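PDB 3L12: putative Glycerophosphoryl diester phosphodiesterase from Silicibacter pomeroyi, which is of unknown function but belongs to the glycerophosphoryl diester phosphodiesterase family, whose members have a TIM-barrel fold, and holds a magnesium ion. Local coordinates for residues R12-P15 and S16-R19; G25-V29 and M30-T34; F38-T41 and L42-V46; E259-A262 and E263-L267; G299-Q302 and R303-D307. All coordinates share one frame; numbering follows the deposited sequence.

Interaction 1 of 5, residues R12-P15 and S16-R19; sequences RGHP and SVVR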
loop_
_atom_site.group_PDB
_atom_site.type_symbol
_atom_site.label_atom_id
_atom_site.label_comp_id
_atom_site.label_asym_id
_atom_site.label_seq_id
_atom_site.Cartn_x
_atom_site.Cartn_y
_atom_site.Cartn_z
ATOM N N ARG A 12 -6.052 -17.215 -16.552
ATOM C CA ARG A 12 -7.341 -17.620 -17.093
ATOM C C ARG A 12 -8.444 -17.434 -16.034
ATOM O O ARG A 12 -8.299 -17.852 -14.889
ATOM C CB ARG A 12 -7.288 -19.075 -17.535
ATOM C CG ARG A 12 -8.520 -19.567 -18.202
ATOM C CD ARG A 12 -8.350 -21.019 -18.649
ATOM N NE ARG A 12 -7.364 -21.196 -19.710
ATOM C CZ ARG A 12 -6.168 -21.780 -19.602
ATOM N NH1 ARG A 12 -5.735 -22.316 -18.452
ATOM N NH2 ARG A 12 -5.400 -21.850 -20.678
ATOM N N GLY A 13 -9.562 -16.888 -16.487
ATOM C CA GLY A 13 -10.747 -16.649 -15.644
ATOM C C GLY A 13 -11.656 -17.842 -15.712
ATOM O O GLY A 13 -11.392 -18.840 -16.421
ATOM N N HIS A 14 -12.722 -17.770 -14.927
ATOM C CA HIS A 14 -13.772 -18.768 -14.952
ATOM C C HIS A 14 -14.984 -18.124 -14.284
ATOM O O HIS A 14 -14.870 -16.992 -13.789
ATOM C CB HIS A 14 -13.322 -20.124 -14.401
ATOM C CG HIS A 14 -12.799 -20.082 -13.018
ATOM N ND1 HIS A 14 -13.626 -19.970 -11.927
ATOM C CD2 HIS A 14 -11.539 -20.186 -12.538
ATOM C CE1 HIS A 14 -12.892 -20.004 -10.827
ATOM N NE2 HIS A 14 -11.619 -20.118 -11.174
ATOM N N PRO A 15 -16.123 -18.818 -14.221
ATOM C CA PRO A 15 -17.340 -18.074 -13.823
ATOM C C PRO A 15 -17.281 -17.337 -12.496
ATOM O O PRO A 15 -17.949 -16.304 -12.342
ATOM C CB PRO A 15 -18.429 -19.151 -13.827
ATOM C CG PRO A 15 -17.974 -20.097 -14.863
ATOM C CD PRO A 15 -16.464 -20.180 -14.680
ATOM N N SER A 16 -16.471 -17.839 -11.583
ATOM C CA SER A 16 -16.340 -17.228 -10.257
ATOM C C SER A 16 -15.142 -16.331 -10.075
ATOM O O SER A 16 -14.993 -15.757 -9.002
ATOM C CB SER A 16 -16.198 -18.335 -9.240
ATOM O OG SER A 16 -17.282 -19.247 -9.297
ATOM N N VAL A 17 -14.302 -16.226 -11.105
ATOM C CA VAL A 17 -13.003 -15.566 -10.959
ATOM C C VAL A 17 -12.629 -14.610 -12.087
ATOM O O VAL A 17 -12.780 -14.940 -13.279
ATOM C CB VAL A 17 -11.890 -16.635 -10.931
ATOM C CG1 VAL A 17 -10.476 -16.021 -11.032
ATOM C CG2 VAL A 17 -11.981 -17.464 -9.661
ATOM N N VAL A 18 -12.219 -13.404 -11.693
ATOM C CA VAL A 18 -11.587 -12.442 -12.536
ATOM C C VAL A 18 -10.203 -12.207 -11.907
ATOM O O VAL A 18 -10.077 -11.823 -10.744
ATOM C CB VAL A 18 -12.362 -11.117 -12.676
ATOM C CG1 VAL A 18 -11.549 -10.136 -13.578
ATOM C CG2 VAL A 18 -13.723 -11.390 -13.217
ATOM N N ARG A 19 -9.163 -12.424 -12.697
ATOM C CA ARG A 19 -7.801 -12.254 -12.189
ATOM C C ARG A 19 -7.480 -10.772 -12.006
ATOM O O ARG A 19 -8.039 -9.909 -12.736
ATOM C CB ARG A 19 -6.758 -12.892 -13.123
ATOM C CG ARG A 19 -6.972 -14.363 -13.414
ATOM C CD ARG A 19 -6.960 -15.220 -12.176
ATOM N NE ARG A 19 -7.266 -16.594 -12.592
ATOM C CZ ARG A 19 -7.254 -17.641 -11.787
ATOM N NH1 ARG A 19 -6.960 -17.508 -10.518
ATOM N NH2 ARG A 19 -7.531 -18.845 -12.269
HETATM O O HOH W 1 -16.037 -21.001 -11.091
#
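Val17 meets two flat groups, the His14 imidazole and the Arg19 guanidinium. Its CB stands 3.6 Å from the centroid of the His14 ring, 18° off the normal, which satisfies the criterion for a CH-pi contact over one face; Pro15 CD lies at the edge of that ring, in its plane. The histidine is modelled in two conformers, and the very short approach of Val17 CG2 to CE1 makes the exact pose of this copy doubtful. The other methyl, Val17 CG1, lies 3.5 Å above the plane of the Arg19 guanidinium, toward its rim. At the edge of the guanidinium, NE and NH2 both donate to Arg12 O, at 2.8 and 2.9 Å respectively, a side-on grip on one oxygen that lies only 7° out of the guanidinium plane. The Arg19 side chain, bent at chi2 (-59°), brings its guanidinium round to this oxygen. The backbone makes a tight turn with one antiparallel bridge. Val17 N donates to His14 O at 2.8 Å and His14 N to Val17 O at 3.3 Å, so His14 and Val17 form an antiparallel hydrogen-bonded pair closed by a type I turn through Pro15 and Ser16. A water lies 2.8 Å from both His14 ND1 and Ser16 OG, bridging ring and turn in this conformer. The turn lies on the surface just ahead of strand 19-23. Gly13 N bonds the Asp291 carboxylate, Arg19 NH1 bonds Trp312 O, and Ser16 and Val18 make backbone bonds to Ser311, tying the turn to the C-terminal tail and to the loop before strand 292-295.

Interaction 2 of 5, residues G25-V29 and M30-T34; sequences GARGV and MPENT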
loop_
_atom_site.group_PDB
_atom_site.type_symbol
_atom_site.label_atom_id
_atom_site.label_comp_id
_atom_site.label_asym_id
_atom_site.label_seq_id
_atom_site.Cartn_x
_atom_site.Cartn_y
_atom_site.Cartn_z
ATOM N N GLY A 25 3.381 -3.337 -10.460
ATOM C CA GLY A 25 3.260 -3.559 -9.038
ATOM C C GLY A 25 1.920 -2.986 -8.615
ATOM O O GLY A 25 0.850 -3.586 -8.839
ATOM N N ALA A 26 1.923 -1.802 -7.996
ATOM C CA ALA A 26 0.696 -1.119 -7.556
ATOM C C ALA A 26 0.989 0.377 -7.634
ATOM O O ALA A 26 1.180 1.022 -6.627
ATOM C CB ALA A 26 0.319 -1.482 -6.178
ATOM N N ARG A 27 1.069 0.889 -8.855
ATOM C CA ARG A 27 1.437 2.270 -9.086
ATOM C C ARG A 27 0.567 3.280 -8.330
ATOM O O ARG A 27 1.007 4.368 -7.991
ATOM C CB ARG A 27 1.417 2.535 -10.595
ATOM C CG ARG A 27 1.613 4.005 -11.025
ATOM C CD ARG A 27 1.820 4.185 -12.516
ATOM N NE ARG A 27 0.664 3.732 -13.313
ATOM C CZ ARG A 27 0.402 4.067 -14.547
ATOM N NH1 ARG A 27 1.196 4.891 -15.238
ATOM N NH2 ARG A 27 -0.716 3.634 -15.117
ATOM N N GLY A 28 -0.703 2.990 -8.085
ATOM C CA GLY A 28 -1.490 3.913 -7.246
ATOM C C GLY A 28 -1.107 4.016 -5.782
ATOM O O GLY A 28 -1.506 4.974 -5.131
ATOM N N VAL A 29 -0.339 3.048 -5.247
ATOM C CA VAL A 29 0.028 2.923 -3.851
ATOM C C VAL A 29 1.555 3.122 -3.546
ATOM O O VAL A 29 1.927 3.732 -2.569
ATOM C CB VAL A 29 -0.437 1.539 -3.261
ATOM C CG1 VAL A 29 -0.218 1.509 -1.722
ATOM C CG2 VAL A 29 -1.930 1.260 -3.689
HETATM N N MSE A 30 2.398 2.568 -4.408
HETATM C CA MSE A 30 3.803 2.557 -4.286
HETATM C C MSE A 30 4.474 2.949 -5.589
HETATM O O MSE A 30 3.918 2.774 -6.622
HETATM C CB MSE A 30 4.295 1.147 -3.929
HETATM C CG MSE A 30 3.920 0.807 -2.499
HETATM SE SE MSE A 30 4.831 1.673 -1.060
HETATM C CE MSE A 30 6.440 0.574 -1.079
ATOM N N PRO A 31 5.668 3.560 -5.507
ATOM C CA PRO A 31 6.415 3.894 -6.735
ATOM C C PRO A 31 6.433 2.723 -7.693
ATOM O O PRO A 31 6.767 1.580 -7.312
ATOM C CB PRO A 31 7.827 4.250 -6.217
ATOM C CG PRO A 31 7.829 3.857 -4.862
ATOM C CD PRO A 31 6.442 3.905 -4.303
ATOM N N GLU A 32 6.167 3.029 -8.928
ATOM C CA GLU A 32 6.016 1.989 -9.921
ATOM C C GLU A 32 7.304 1.269 -10.250
ATOM O O GLU A 32 8.376 1.823 -10.168
ATOM C CB GLU A 32 5.471 2.611 -11.190
ATOM C CG GLU A 32 6.479 3.556 -11.928
ATOM C CD GLU A 32 5.827 4.299 -13.046
ATOM O OE1 GLU A 32 5.047 5.240 -12.721
ATOM O OE2 GLU A 32 6.075 3.951 -14.203
ATOM N N ASN A 33 7.185 0.019 -10.675
ATOM C CA ASN A 33 8.337 -0.753 -11.124
ATOM C C ASN A 33 9.523 -0.771 -10.129
ATOM O O ASN A 33 10.740 -0.784 -10.517
ATOM C CB ASN A 33 8.728 -0.312 -12.534
ATOM C CG ASN A 33 7.824 -0.875 -13.592
ATOM O OD1 ASN A 33 7.345 -2.007 -13.463
ATOM N ND2 ASN A 33 7.643 -0.132 -14.704
ATOM N N THR A 34 9.183 -0.790 -8.832
ATOM C CA THR A 34 10.185 -0.882 -7.793
ATOM C C THR A 34 10.043 -2.191 -7.024
ATOM O O THR A 34 8.952 -2.737 -6.858
ATOM C CB THR A 34 10.126 0.271 -6.782
ATOM O OG1 THR A 34 8.863 0.260 -6.106
ATOM C CG2 THR A 34 10.308 1.645 -7.569
HETATM O O HOH W 2 4.137 -0.112 -7.240
#
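Ala26 O receives two backbone N-H groups, Met30 N at 3.0 Å on a nearly straight bond (172°) and Val29 N at 2.9 Å, which folds residues 26-30 into a compact turn. Beside it, Arg27 CA approaches Met30 O at 3.5 Å in a CA-H...O contact, and a water accepts from Ala26 N and can donate to Met30 O, linking the two segments. The side chains of Arg27 and Glu32 run alongside each other in the same direction, with Arg27 CD 3.4 Å from Glu32 OE1. Their charged ends do not pair directly: Arg27 NH1 and Glu32 OE1 are 4.6 Å apart, and the guanidinium and carboxylate planes are turned by 83°. Each end has other partners: both groups bond the Tyr111 hydroxyl, Arg27 NH2 forms a salt bridge with Asp296, and Glu32 OE2 forms one with Arg24. Farther along, Thr34 OG1 donates to Pro31 O at 2.8 Å and caps Gly37 N, so one hydroxyl joins the loop to the start of helix 35-43. Asn33 ND2 bonds Asp52, a magnesium ligand, and the Arg27 side chain is about 8 Å from that ion. Such a loop after the first barrel strand, carrying the Pro-Glu-Asn-Thr sequence of residues 31-34, is consistent with the metal-site rim of a TIM barrel of this family.

Interaction 3 of 5, residues F38-T41 and L42-V46; sequences FAFT and LAAGV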
loop_
_atom_site.group_PDB
_atom_site.type_symbol
_atom_site.label_atom_id
_atom_site.label_comp_id
_atom_site.label_asym_id
_atom_site.label_seq_id
_atom_site.Cartn_x
_atom_site.Cartn_y
_atom_site.Cartn_z
ATOM N N PHE A 38 6.691 -4.027 -5.649
ATOM C CA PHE A 38 6.321 -5.410 -5.967
ATOM C C PHE A 38 6.074 -6.217 -4.712
ATOM O O PHE A 38 5.116 -6.969 -4.656
ATOM C CB PHE A 38 7.337 -6.097 -6.905
ATOM C CG PHE A 38 7.409 -5.502 -8.280
ATOM C CD1 PHE A 38 6.287 -5.476 -9.105
ATOM C CD2 PHE A 38 8.584 -4.919 -8.766
ATOM C CE1 PHE A 38 6.352 -4.932 -10.392
ATOM C CE2 PHE A 38 8.630 -4.353 -10.031
ATOM C CZ PHE A 38 7.521 -4.381 -10.851
ATOM N N ALA A 39 6.897 -6.016 -3.692
ATOM C CA ALA A 39 6.696 -6.715 -2.442
ATOM C C ALA A 39 5.403 -6.309 -1.791
ATOM O O ALA A 39 4.691 -7.149 -1.222
ATOM C CB ALA A 39 7.853 -6.452 -1.491
ATOM N N PHE A 40 5.085 -5.010 -1.827
ATOM C CA PHE A 40 3.821 -4.553 -1.292
ATOM C C PHE A 40 2.641 -5.275 -2.027
ATOM O O PHE A 40 1.692 -5.787 -1.395
ATOM C CB PHE A 40 3.613 -3.043 -1.488
ATOM C CG PHE A 40 2.137 -2.672 -1.453
ATOM C CD1 PHE A 40 1.459 -2.774 -0.242
ATOM C CD2 PHE A 40 1.408 -2.365 -2.616
ATOM C CE1 PHE A 40 0.094 -2.514 -0.156
ATOM C CE2 PHE A 40 0.054 -2.125 -2.520
ATOM C CZ PHE A 40 -0.594 -2.200 -1.288
ATOM N N THR A 41 2.731 -5.321 -3.350
ATOM C CA THR A 41 1.673 -5.895 -4.199
ATOM C C THR A 41 1.418 -7.314 -3.811
ATOM O O THR A 41 0.232 -7.743 -3.652
ATOM C CB THR A 41 2.024 -5.736 -5.694
ATOM O OG1 THR A 41 2.159 -4.326 -5.963
ATOM C CG2 THR A 41 0.922 -6.265 -6.614
ATOM N N LEU A 42 2.493 -8.070 -3.606
ATOM C CA LEU A 42 2.342 -9.457 -3.188
ATOM C C LEU A 42 1.798 -9.615 -1.754
ATOM O O LEU A 42 1.021 -10.553 -1.460
ATOM C CB LEU A 42 3.643 -10.218 -3.346
ATOM C CG LEU A 42 4.167 -10.217 -4.775
ATOM C CD1 LEU A 42 5.547 -10.862 -4.774
ATOM C CD2 LEU A 42 3.260 -10.995 -5.708
ATOM N N ALA A 43 2.162 -8.703 -0.881
ATOM C CA ALA A 43 1.641 -8.675 0.478
ATOM C C ALA A 43 0.172 -8.264 0.523
ATOM O O ALA A 43 -0.553 -8.588 1.461
ATOM C CB ALA A 43 2.483 -7.745 1.391
ATOM N N ALA A 44 -0.303 -7.616 -0.508
ATOM C CA ALA A 44 -1.688 -7.246 -0.575
ATOM C C ALA A 44 -2.524 -8.384 -1.210
ATOM O O ALA A 44 -3.648 -8.150 -1.563
ATOM C CB ALA A 44 -1.838 -5.937 -1.365
ATOM N N GLY A 45 -1.939 -9.560 -1.419
ATOM C CA GLY A 45 -2.612 -10.763 -1.959
ATOM C C GLY A 45 -2.753 -10.874 -3.471
ATOM O O GLY A 45 -3.499 -11.743 -3.982
ATOM N N VAL A 46 -2.075 -10.007 -4.207
ATOM C CA VAL A 46 -2.116 -10.013 -5.617
ATOM C C VAL A 46 -1.221 -11.172 -6.066
ATOM O O VAL A 46 -0.113 -11.324 -5.597
ATOM C CB VAL A 46 -1.668 -8.653 -6.162
ATOM C CG1 VAL A 46 -1.475 -8.680 -7.671
ATOM C CG2 VAL A 46 -2.681 -7.536 -5.748
#
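From Phe38 to Val46 the backbone covers the C-terminal part of helix 35-43 and its exit: Leu42 N bonds Phe38 O and Ala43 N bonds Ala39 O in regular i+4 fashion, then Ala44 N is held weakly by both Phe40 O and Thr41 O before Gly45 turns the chain at phi 83°. The closing bonds are Val46 N to Thr41 O at 3.3 Å and Gly45 N to Leu42 O at 3.1 Å. Val46 thereby folds back against Thr41. Its CB and CG1 each approach Thr41 CG2 at 3.6 Å, and its CB lies 3.3 Å from Thr41 O; the two side chains cross obliquely. With Thr41 OG1 beside its own backbone N (chi1 -60°), the methyl is turned to Val46 while the hydroxyl bonds Gly37 O one turn earlier. On another side of the helix, Phe40 CZ touches Ala44 CB at 3.9 Å. Phe40 also meets Phe40 of the second subunit, the ring planes inclined by about 55°, so this surface belongs to the dimer contact. Leu42 CG rests 3.4 Å from Phe38 O, covering a carbonyl already bonded to its own N. The 6→1 and 5→2 bonds, the glycine at C-prime and the apolar contact between Val46 and Thr41 identify a Schellman motif, here ending the helix of the beta-alpha-beta unit formed with strands 19-23 and 48-55.

Interaction 4 of 5, residues E259-A262 and E263-L267; sequences ELVA and EAHDL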
loop_
_atom_site.group_PDB
_atom_site.type_symbol
_atom_site.label_atom_id
_atom_site.label_comp_id
_atom_site.label_asym_id
_atom_site.label_seq_id
_atom_site.Cartn_x
_atom_site.Cartn_y
_atom_site.Cartn_z
ATOM N N GLU A 259 -18.871 -8.614 -26.953
ATOM C CA GLU A 259 -18.852 -9.364 -28.200
ATOM C C GLU A 259 -17.395 -9.627 -28.606
ATOM O O GLU A 259 -17.079 -10.771 -28.976
ATOM C CB GLU A 259 -19.686 -8.693 -29.315
ATOM C CG GLU A 259 -19.675 -7.139 -29.396
ATOM C CD GLU A 259 -20.492 -6.424 -28.264
ATOM O OE1 GLU A 259 -20.716 -5.199 -28.348
ATOM O OE2 GLU A 259 -20.901 -7.080 -27.283
ATOM N N LEU A 260 -16.520 -8.604 -28.509
ATOM C CA LEU A 260 -15.089 -8.814 -28.812
ATOM C C LEU A 260 -14.481 -9.812 -27.828
ATOM O O LEU A 260 -13.706 -10.653 -28.234
ATOM C CB LEU A 260 -14.272 -7.511 -28.833
ATOM C CG LEU A 260 -14.321 -6.649 -30.084
ATOM C CD1 LEU A 260 -13.878 -5.189 -29.814
ATOM C CD2 LEU A 260 -13.492 -7.289 -31.265
ATOM N N VAL A 261 -14.841 -9.744 -26.537
ATOM C CA VAL A 261 -14.335 -10.706 -25.552
ATOM C C VAL A 261 -14.811 -12.122 -25.864
ATOM O O VAL A 261 -14.022 -13.082 -25.826
ATOM C CB VAL A 261 -14.713 -10.322 -24.087
ATOM C CG1 VAL A 261 -14.433 -11.508 -23.142
ATOM C CG2 VAL A 261 -14.027 -9.020 -23.654
ATOM N N ALA A 262 -16.098 -12.286 -26.181
ATOM C CA ALA A 262 -16.586 -13.616 -26.543
ATOM C C ALA A 262 -15.951 -14.120 -27.865
ATOM O O ALA A 262 -15.637 -15.310 -27.986
ATOM C CB ALA A 262 -18.112 -13.614 -26.642
ATOM N N GLU A 263 -15.742 -13.229 -28.836
ATOM C CA GLU A 263 -15.055 -13.621 -30.083
ATOM C C GLU A 263 -13.652 -14.162 -29.768
ATOM O O GLU A 263 -13.222 -15.192 -30.309
ATOM C CB GLU A 263 -14.924 -12.450 -31.059
ATOM C CG GLU A 263 -14.314 -12.853 -32.412
ATOM C CD GLU A 263 -14.128 -11.697 -33.350
ATOM O OE1 GLU A 263 -14.554 -10.571 -33.016
ATOM O OE2 GLU A 263 -13.519 -11.903 -34.435
ATOM N N ALA A 264 -12.956 -13.460 -28.880
ATOM C CA ALA A 264 -11.622 -13.872 -28.442
ATOM C C ALA A 264 -11.688 -15.223 -27.710
ATOM O O ALA A 264 -10.871 -16.074 -27.956
ATOM C CB ALA A 264 -10.973 -12.777 -27.567
ATOM N N HIS A 265 -12.641 -15.425 -26.807
ATOM C CA HIS A 265 -12.791 -16.706 -26.116
ATOM C C HIS A 265 -13.111 -17.863 -27.062
ATOM O O HIS A 265 -12.602 -18.974 -26.887
ATOM C CB HIS A 265 -13.873 -16.646 -25.055
ATOM C CG HIS A 265 -13.443 -15.884 -23.857
ATOM N ND1 HIS A 265 -14.328 -15.264 -23.001
ATOM C CD2 HIS A 265 -12.199 -15.574 -23.412
ATOM C CE1 HIS A 265 -13.644 -14.679 -22.032
ATOM N NE2 HIS A 265 -12.353 -14.808 -22.284
ATOM N N ASP A 266 -13.961 -17.586 -28.028
ATOM C CA ASP A 266 -14.272 -18.548 -29.084
ATOM C C ASP A 266 -13.002 -18.974 -29.856
ATOM O O ASP A 266 -12.904 -20.111 -30.298
ATOM C CB ASP A 266 -15.260 -17.941 -30.076
ATOM C CG ASP A 266 -16.701 -17.891 -29.558
ATOM O OD1 ASP A 266 -17.103 -18.640 -28.616
ATOM O OD2 ASP A 266 -17.459 -17.082 -30.145
ATOM N N LEU A 267 -12.059 -18.050 -30.042
ATOM C CA LEU A 267 -10.778 -18.337 -30.715
ATOM C C LEU A 267 -9.765 -18.991 -29.772
ATOM O O LEU A 267 -8.644 -19.248 -30.172
ATOM C CB LEU A 267 -10.199 -17.061 -31.323
ATOM C CG LEU A 267 -10.939 -16.467 -32.516
ATOM C CD1 LEU A 267 -10.559 -15.032 -32.812
ATOM C CD2 LEU A 267 -10.707 -17.356 -33.776
#
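His265 and Val261 run side by side, pointing the same way, and the histidine can be followed outward. CB is 3.6 Å from Val261 O, the same oxygen that accepts the His265 backbone N at 2.9 Å. CG, set beside the backbone N by a chi1 of -74°, stays close to that oxygen, which stands 3.4 Å above one face of the ring, shifted toward the rim. ND1 is still near the carbonyl but begins to meet the valine methyl. At CE1 the partner has changed: Val261 CG1 is 3.5 Å away, placed there because this branch is anti to the valine N (chi1 168°). The tip, NE2, finds its polar partner beyond the helix, in a hydrogen bond with Asp291 OD1 that probably helps hold the ring's rotation. A second pair runs the same way on another side: extended Glu263 lies alongside Leu260, with OE1 3.9 Å from Leu260 CD2, and its OE2 bonds Ser236. Asp266 OD2 lies 3.3 Å from Ala262 O, two acceptors side by side that share no bond, while Asp266 N donates to that same oxygen at 2.8 Å. Regular i+4 backbone bonds join the two segments. Helix 258-266 connects parallel strands 248-251 and 270-273 and packs on both, with Ala264 against Trp249 and Val271. Pro238 of helix 237-244 covers Leu260, Ala264 and Leu267, and Val261 reaches Val256 and Val290 in neighbouring loops.

Interaction 5 of 5, residues G299-Q302 and R303-D307; sequences GRTQ and RILID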
loop_
_atom_site.group_PDB
_atom_site.type_symbol
_atom_site.label_atom_id
_atom_site.label_comp_id
_atom_site.label_asym_id
_atom_site.label_seq_id
_atom_site.Cartn_x
_atom_site.Cartn_y
_atom_site.Cartn_z
ATOM N N GLY A 299 -6.249 -3.104 -4.462
ATOM C CA GLY A 299 -7.226 -3.228 -3.386
ATOM C C GLY A 299 -8.604 -2.795 -3.838
ATOM O O GLY A 299 -9.588 -3.423 -3.479
ATOM N N ARG A 300 -8.694 -1.656 -4.543
ATOM C CA ARG A 300 -9.952 -1.151 -5.082
ATOM C C ARG A 300 -10.620 -2.204 -5.939
ATOM O O ARG A 300 -11.851 -2.419 -5.844
ATOM C CB ARG A 300 -9.656 0.112 -5.880
ATOM C CG ARG A 300 -10.903 0.702 -6.514
ATOM C CD ARG A 300 -10.550 1.920 -7.378
ATOM N NE ARG A 300 -9.953 2.971 -6.530
ATOM C CZ ARG A 300 -9.371 4.068 -7.017
ATOM N NH1 ARG A 300 -9.225 4.253 -8.340
ATOM N NH2 ARG A 300 -8.919 4.992 -6.186
ATOM N N THR A 301 -9.805 -2.841 -6.800
ATOM C CA THR A 301 -10.280 -3.884 -7.714
ATOM C C THR A 301 -10.746 -5.104 -6.945
ATOM O O THR A 301 -11.821 -5.678 -7.207
ATOM C CB THR A 301 -9.197 -4.214 -8.739
ATOM O OG1 THR A 301 -8.903 -3.022 -9.492
ATOM C CG2 THR A 301 -9.727 -5.294 -9.710
ATOM N N GLN A 302 -9.950 -5.554 -5.991
ATOM C CA GLN A 302 -10.355 -6.674 -5.125
ATOM C C GLN A 302 -11.704 -6.414 -4.479
ATOM O O GLN A 302 -12.581 -7.285 -4.470
ATOM C CB GLN A 302 -9.345 -6.876 -4.025
ATOM C CG GLN A 302 -7.995 -7.460 -4.443
ATOM C CD GLN A 302 -6.913 -7.376 -3.377
ATOM O OE1 GLN A 302 -7.061 -6.721 -2.311
ATOM N NE2 GLN A 302 -5.794 -8.018 -3.658
ATOM N N ARG A 303 -11.875 -5.215 -3.901
ATOM C CA ARG A 303 -13.132 -4.900 -3.211
ATOM C C ARG A 303 -14.367 -4.902 -4.118
ATOM O O ARG A 303 -15.442 -5.362 -3.721
ATOM C CB ARG A 303 -12.963 -3.602 -2.442
ATOM C CG ARG A 303 -12.115 -3.794 -1.211
ATOM C CD ARG A 303 -12.882 -4.490 -0.020
ATOM N NE ARG A 303 -13.995 -3.615 0.340
ATOM C CZ ARG A 303 -13.889 -2.530 1.087
ATOM N NH1 ARG A 303 -12.797 -2.303 1.829
ATOM N NH2 ARG A 303 -14.909 -1.697 1.141
ATOM N N ILE A 304 -14.179 -4.465 -5.333
ATOM C CA ILE A 304 -15.272 -4.482 -6.331
ATOM C C ILE A 304 -15.580 -5.925 -6.718
ATOM O O ILE A 304 -16.732 -6.311 -6.728
ATOM C CB ILE A 304 -14.973 -3.602 -7.548
ATOM C CG1 ILE A 304 -15.112 -2.116 -7.164
ATOM C CG2 ILE A 304 -15.883 -3.960 -8.694
ATOM C CD1 ILE A 304 -14.453 -1.202 -8.118
ATOM N N LEU A 305 -14.548 -6.756 -6.900
ATOM C CA LEU A 305 -14.801 -8.179 -7.207
ATOM C C LEU A 305 -15.527 -8.872 -6.059
ATOM O O LEU A 305 -16.525 -9.554 -6.269
ATOM C CB LEU A 305 -13.535 -8.921 -7.625
ATOM C CG LEU A 305 -12.849 -8.427 -8.905
ATOM C CD1 LEU A 305 -11.504 -9.116 -9.135
ATOM C CD2 LEU A 305 -13.760 -8.616 -10.135
ATOM N N ILE A 306 -15.088 -8.627 -4.828
ATOM C CA ILE A 306 -15.788 -9.193 -3.679
ATOM C C ILE A 306 -17.251 -8.708 -3.602
ATOM O O ILE A 306 -18.147 -9.475 -3.325
ATOM C CB ILE A 306 -15.059 -8.835 -2.336
ATOM C CG1 ILE A 306 -13.694 -9.524 -2.207
ATOM C CG2 ILE A 306 -15.949 -9.116 -1.122
ATOM C CD1 ILE A 306 -13.709 -11.026 -2.295
ATOM N N ASP A 307 -17.480 -7.425 -3.856
ATOM C CA ASP A 307 -18.822 -6.881 -3.863
ATOM C C ASP A 307 -19.730 -7.577 -4.926
ATOM O O ASP A 307 -20.954 -7.730 -4.742
ATOM C CB ASP A 307 -18.789 -5.391 -4.160
ATOM C CG ASP A 307 -20.185 -4.796 -4.097
ATOM O OD1 ASP A 307 -20.691 -4.631 -2.957
ATOM O OD2 ASP A 307 -20.811 -4.614 -5.191
#
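Arg303 N donating to Gly299 O at 2.9 Å begins the i+4 ladder of helix 298-307, which follows strand 292-295 on the outside of the TIM barrel. Among the backbone bonds, Ile304 N to Arg300 O, Leu305 N to Thr301 O and Ile306 N to Gln302 O continue the series, with N-H...O angles running from 151° to 169°. Side-chain carbons approach only loosely: Arg300 CG meets Ile304 CD1 at 4.3 Å, and Thr301 CG2 meets Leu305 CD1 at the same 4.3 Å. Ile304 packs on Pro279 and Ile282 of helix 279-288, where Thr301 also touches Ile282, while Leu305 packs on Val18, just before strand 19-23, and Val20 on it. Polar tips lead away from the helix to the second subunit: Arg300 NE forms a salt bridge with Asp117, Gln302 OE1 bonds Phe120 N, and Arg303 NH2 bonds Gly112 O, all three partners on that other chain. Bends at chi2 (-77°) and chi3 carry Arg303 off the helix to Gly112 of the second subunit. Thr301 OG1 instead bonds Tyr297 O and Thr295 OG1 within its own chain. Lastly, aliphatic carbons lie against carbonyls one turn back: Arg303 CG is 3.4 Å from Gly299 O, Leu305 CG 3.4 Å from Thr301 O, and Ile306 CG1 3.4 Å from Gln302 O.

In the fold
All five contacts are local and follow one another along the chain; none nests in or crosses another. Interaction 1 closes a turn ahead of strand 19-23, interaction 2 closes the loop after it, and interaction 3 ends the helix that follows. Interactions 2 and 3 touch through a probable hydrogen bond between Gly25 O and Thr41 OG1 (3.2 Å). Interaction 4 lies on a later helix, its centre about 31 Å from those of 2 and 3, yet shares Asp291 with interaction 1. In interaction 5, Leu305 packs on Val18 and Gln302 NE2 probably bonds Ala44 O, so the last helix is tied to the segment before the first strand (interaction 1) and to the end of helix 35-43 (interaction 3).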